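Local coordinates for protein peroxiredoxin (Akkermansia muciniphila, PDB 6KHX) that probably reduces hydrogen peroxide and organic hydroperoxides through a reactive cysteine, as a typical 2-Cys peroxiredoxin, at residues B[61-66]-B[161-166]; B[140-145]-B[167-172]. All blocks are in the same frame, centred on the assembly; numbering follows the deposited sequence.

Interaction 1: B[61-66]-B[161-166]; sequences GEFDKR and RSIDEA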
# COMPACT_ATOMS: atom_id res chain seq x y z
N GLY B 61 24.23 -51.35 9.54
CA GLY B 61 23.54 -52.41 10.25
C GLY B 61 22.99 -51.94 11.59
O GLY B 61 21.89 -52.34 11.99
N GLU B 62 23.73 -51.08 12.29
CA GLU B 62 23.26 -50.56 13.56
C GLU B 62 21.98 -49.75 13.41
O GLU B 62 21.11 -49.78 14.29
CB GLU B 62 24.35 -49.69 14.20
CG GLU B 62 25.59 -50.46 14.60
CD GLU B 62 25.31 -51.55 15.61
OE1 GLU B 62 24.66 -51.27 16.65
OE2 GLU B 62 25.70 -52.71 15.35
N PHE B 63 21.83 -49.04 12.29
CA PHE B 63 20.59 -48.31 12.05
C PHE B 63 19.48 -49.23 11.55
O PHE B 63 18.32 -49.05 11.94
CB PHE B 63 20.83 -47.16 11.07
CG PHE B 63 21.70 -46.07 11.63
CD1 PHE B 63 21.17 -45.14 12.52
CD2 PHE B 63 23.03 -45.97 11.28
CE1 PHE B 63 21.97 -44.13 13.05
CE2 PHE B 63 23.83 -44.97 11.81
CZ PHE B 63 23.29 -44.05 12.69
N ASP B 64 19.82 -50.22 10.73
CA ASP B 64 18.82 -51.19 10.29
C ASP B 64 18.18 -51.90 11.48
O ASP B 64 16.96 -52.09 11.51
CB ASP B 64 19.44 -52.22 9.33
CG ASP B 64 19.84 -51.61 7.99
OD1 ASP B 64 19.22 -50.60 7.58
OD2 ASP B 64 20.78 -52.13 7.35
N LYS B 65 19.00 -52.31 12.46
CA LYS B 65 18.44 -52.97 13.64
C LYS B 65 17.44 -52.09 14.37
O LYS B 65 16.52 -52.60 15.02
CB LYS B 65 19.55 -53.40 14.60
CG LYS B 65 20.56 -54.37 14.03
CD LYS B 65 21.50 -54.89 15.11
CE LYS B 65 22.08 -53.78 15.96
NZ LYS B 65 23.05 -54.32 16.95
N ARG B 66 17.59 -50.77 14.27
CA ARG B 66 16.72 -49.83 14.96
C ARG B 66 15.62 -49.25 14.07
O ARG B 66 15.00 -48.25 14.45
CB ARG B 66 17.55 -48.72 15.59
CG ARG B 66 18.16 -49.10 16.92
CD ARG B 66 19.28 -48.16 17.29
NE ARG B 66 20.57 -48.77 17.02
CZ ARG B 66 21.46 -49.10 17.95
NH1 ARG B 66 21.20 -48.84 19.23
NH2 ARG B 66 22.60 -49.67 17.60
N ARG B 161 30.83 -35.09 11.91
CA ARG B 161 29.83 -35.46 12.91
C ARG B 161 30.23 -36.78 13.56
O ARG B 161 31.31 -37.33 13.31
CB ARG B 161 28.45 -35.51 12.26
CG ARG B 161 27.89 -34.13 11.97
CD ARG B 161 26.82 -34.15 10.91
NE ARG B 161 27.40 -34.29 9.58
CZ ARG B 161 26.73 -34.11 8.45
NH1 ARG B 161 25.45 -33.75 8.50
NH2 ARG B 161 27.34 -34.26 7.28
N SER B 162 29.35 -37.31 14.42
CA SER B 162 29.63 -38.50 15.21
C SER B 162 28.47 -39.46 15.08
O SER B 162 27.33 -39.12 15.42
CB SER B 162 29.86 -38.12 16.68
OG SER B 162 29.52 -39.20 17.54
N ILE B 163 28.76 -40.68 14.61
CA ILE B 163 27.73 -41.71 14.52
C ILE B 163 27.23 -42.12 15.89
O ILE B 163 26.04 -42.42 16.07
CB ILE B 163 28.27 -42.91 13.72
CG1 ILE B 163 28.51 -42.49 12.27
CG2 ILE B 163 27.37 -44.14 13.87
CD1 ILE B 163 28.46 -43.63 11.30
N ASP B 164 28.11 -42.12 16.89
CA ASP B 164 27.70 -42.54 18.23
C ASP B 164 26.60 -41.64 18.77
O ASP B 164 25.63 -42.14 19.35
CB ASP B 164 28.90 -42.55 19.17
CG ASP B 164 29.93 -43.58 18.79
OD1 ASP B 164 29.56 -44.60 18.17
OD2 ASP B 164 31.12 -43.39 19.12
N GLU B 165 26.72 -40.32 18.58
CA GLU B 165 25.69 -39.41 19.07
C GLU B 165 24.37 -39.61 18.32
O GLU B 165 23.29 -39.52 18.93
CB GLU B 165 26.17 -37.96 18.95
CG GLU B 165 25.20 -36.90 19.52
CD GLU B 165 24.87 -37.11 21.00
OE1 GLU B 165 25.71 -37.66 21.75
OE2 GLU B 165 23.77 -36.69 21.42
N ALA B 166 24.43 -39.88 17.02
CA ALA B 166 23.21 -40.14 16.27
C ALA B 166 22.51 -41.39 16.80
O ALA B 166 21.30 -41.38 17.06
CB ALA B 166 23.52 -40.28 14.78

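Interaction 2: B[140-145]-B[167-172]; sequences LFLIDK and IRVVDA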
# COMPACT_ATOMS: atom_id res chain seq x y z
N LEU B 140 22.09 -32.47 10.49
CA LEU B 140 21.58 -33.81 10.76
C LEU B 140 20.24 -33.72 11.47
O LEU B 140 20.06 -32.89 12.37
CB LEU B 140 22.57 -34.65 11.59
CG LEU B 140 22.14 -36.09 11.88
CD1 LEU B 140 23.32 -37.05 11.78
CD2 LEU B 140 21.48 -36.20 13.26
N PHE B 141 19.29 -34.55 11.04
CA PHE B 141 17.94 -34.55 11.58
C PHE B 141 17.50 -35.96 11.89
O PHE B 141 17.72 -36.89 11.09
CB PHE B 141 16.92 -33.91 10.60
CG PHE B 141 17.28 -32.51 10.19
CD1 PHE B 141 18.22 -32.28 9.19
CD2 PHE B 141 16.69 -31.43 10.82
CE1 PHE B 141 18.55 -31.00 8.82
CE2 PHE B 141 17.02 -30.14 10.46
CZ PHE B 141 17.95 -29.93 9.46
N LEU B 142 16.88 -36.12 13.06
CA LEU B 142 16.19 -37.35 13.44
C LEU B 142 14.69 -37.16 13.23
O LEU B 142 14.09 -36.25 13.81
CB LEU B 142 16.49 -37.71 14.90
CG LEU B 142 15.74 -38.95 15.39
CD1 LEU B 142 16.04 -40.13 14.48
CD2 LEU B 142 16.06 -39.26 16.84
N ILE B 143 14.10 -38.00 12.38
CA ILE B 143 12.69 -37.92 12.01
C ILE B 143 12.02 -39.20 12.48
O ILE B 143 12.47 -40.30 12.14
CB ILE B 143 12.54 -37.74 10.49
CG1 ILE B 143 13.36 -36.54 10.00
CG2 ILE B 143 11.09 -37.58 10.11
CD1 ILE B 143 13.56 -36.52 8.51
N ASP B 144 10.94 -39.07 13.25
CA ASP B 144 10.28 -40.27 13.76
C ASP B 144 9.34 -40.85 12.70
O ASP B 144 9.25 -40.36 11.57
CB ASP B 144 9.58 -39.99 15.10
CG ASP B 144 8.35 -39.07 14.99
OD1 ASP B 144 7.77 -38.92 13.89
OD2 ASP B 144 7.97 -38.49 16.03
N LYS B 145 8.65 -41.94 13.06
CA LYS B 145 7.81 -42.62 12.08
C LYS B 145 6.61 -41.78 11.65
O LYS B 145 5.98 -42.10 10.64
CB LYS B 145 7.34 -43.97 12.62
CG LYS B 145 8.43 -45.02 12.67
CD LYS B 145 7.86 -46.36 13.10
CE LYS B 145 8.92 -47.43 13.19
NZ LYS B 145 8.32 -48.72 13.61
N ILE B 167 23.26 -42.48 16.98
CA ILE B 167 22.68 -43.70 17.51
C ILE B 167 22.16 -43.48 18.93
O ILE B 167 21.11 -44.02 19.30
CB ILE B 167 23.71 -44.85 17.43
CG1 ILE B 167 23.84 -45.29 15.97
CG2 ILE B 167 23.30 -46.03 18.31
CD1 ILE B 167 24.94 -46.27 15.72
N ARG B 168 22.88 -42.70 19.74
CA ARG B 168 22.43 -42.46 21.11
C ARG B 168 21.10 -41.72 21.12
O ARG B 168 20.21 -42.06 21.90
CB ARG B 168 23.48 -41.65 21.87
CG ARG B 168 23.23 -41.58 23.37
CD ARG B 168 24.10 -40.54 24.04
NE ARG B 168 23.62 -39.19 23.80
CZ ARG B 168 22.71 -38.58 24.55
NH1 ARG B 168 22.18 -39.21 25.59
NH2 ARG B 168 22.32 -37.34 24.27
N VAL B 169 20.96 -40.71 20.26
CA VAL B 169 19.71 -39.97 20.20
C VAL B 169 18.58 -40.86 19.68
O VAL B 169 17.44 -40.78 20.14
CB VAL B 169 19.88 -38.70 19.34
CG1 VAL B 169 18.58 -37.95 19.25
CG2 VAL B 169 20.94 -37.80 19.95
N VAL B 170 18.89 -41.74 18.72
CA VAL B 170 17.88 -42.69 18.25
C VAL B 170 17.41 -43.57 19.40
O VAL B 170 16.20 -43.77 19.60
CB VAL B 170 18.44 -43.55 17.10
CG1 VAL B 170 17.53 -44.74 16.84
CG2 VAL B 170 18.59 -42.71 15.84
N ASP B 171 18.35 -44.10 20.18
CA ASP B 171 17.98 -44.96 21.30
C ASP B 171 17.16 -44.19 22.33
O ASP B 171 16.20 -44.73 22.89
CB ASP B 171 19.22 -45.57 21.95
CG ASP B 171 19.83 -46.69 21.10
OD1 ASP B 171 19.09 -47.29 20.29
OD2 ASP B 171 21.04 -46.96 21.26
N ALA B 172 17.50 -42.93 22.58
CA ALA B 172 16.72 -42.14 23.53
C ALA B 172 15.30 -41.91 23.02
O ALA B 172 14.33 -42.06 23.78
CB ALA B 172 17.42 -40.81 23.80

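Interaction 1: B[61-66]-B[161-166]
The ring of Phe-63 reaches out from helix 60-65 to meet the first turn of helix 163-179, where Ile-163 and Ala-166 receive it. Just before that turn, Arg-161 is held in its own subunit by Glu-52, through a salt bridge, and by the carbonyl of Phe-40, while its backbone is hydrogen-bonded to the second subunit. Ser-162 occupies the N-cap position: its OG accepts a hydrogen bond from Glu-165 N at 3.2 Å, nearly straight (166°), a task suited to a short side chain with a hydroxyl. Ile-163 brings its CG2 methyl to within 4.2 Å of Phe-63 CE2, approaching the ring obliquely. This branch lies anti to the backbone N, and the other branch, CG1, stands beside that N; a beta-branched residue can thus offer a methyl group close to the main chain while the rest of its side chain extends in another direction. The contact joins two helices next to the central sheet of the thioredoxin fold, and Phe-63 also packs on Val-68 and Val-70 of strand 68-74. Along helix 163-179, Glu-165 forms a salt bridge with Arg-168. One turn after Ser-162, the methyl of Ala-166 lies at the edge of the Phe-63 ring, near its plane, with Ala-166 CB 4.3 Å from Phe-63 CZ; so small a side chain lets the ring edge approach the backbone of helix 163-179. At the end of helix 60-65, Glu-62, Lys-65 and Arg-66 form a salt-bridge network. Arg-66 NE donates to Glu-62 O at 3.0 Å, from above the carbonyl plane, and Arg-66 NH2 pairs with Glu-62 OE1 at 2.8 Å, so Glu-62 holds the guanidinium at two points. Lys-65 adds weak bonds, its NZ 3.5 Å from both Glu-62 OE1 and Glu-62 OE2.

Interaction 2: B[140-145]-B[167-172]
Neither segment brings a ring into the junction where Leu-142 meets Val-169 and Val-170, though His-151 of strand 149-155 lies against both Leu-142 and Val-169; the one ring of segment 140-145, Phe-141, lies in edge-to-face contact with Tyr-113, away from the helix. Of the helix backbone, the carbonyl oxygen of Val-169 comes near, its O 3.9 Å from Leu-142 CD2. With CG anti to the backbone N (chi1 177°), the Leu-142 side chain extends from strand 138-143 toward helix 163-179 and divides its two methyls between neighbouring valines. CD2 lies 3.7 Å from Val-169 CG1, the two side chains running past each other in opposite directions, and CD1 lies 3.9 Å from Val-170 CG2, where they cross at about a right angle. Leucine suits this place because it branches at CG, one carbon further out than valine, so its methyls reach the helix; the compact valines keep their methyls close to the helix backbone. Ile-37 and Leu-173 also pack on Leu-142. This is helix-on-sheet packing of the thioredoxin fold. With no hydrogen bond or charge pair across it, the contact probably rests on van der Waals packing and the hydrophobic effect.

In the fold
From the N terminus, the chain leaves segment 61-66, passes through strand 68-74 and the later strands of the sheet, and opens interaction 2 at 140-145 before interaction 1 closes at 161-166; interaction 2 closes immediately afterwards at 167-172. The two loops therefore cross, one long and one short. Both end on helix 163-179, which thereby joins helix 60-65 to strand 138-143. The contacts also touch directly: Phe-63 and Arg-66 pack on Ile-167, and Arg-66 NH1 forms a salt bridge with Asp-171 OD2 at 2.8 Å. Helix 163-179 also reaches the second subunit, so the same element belongs to both core and interface.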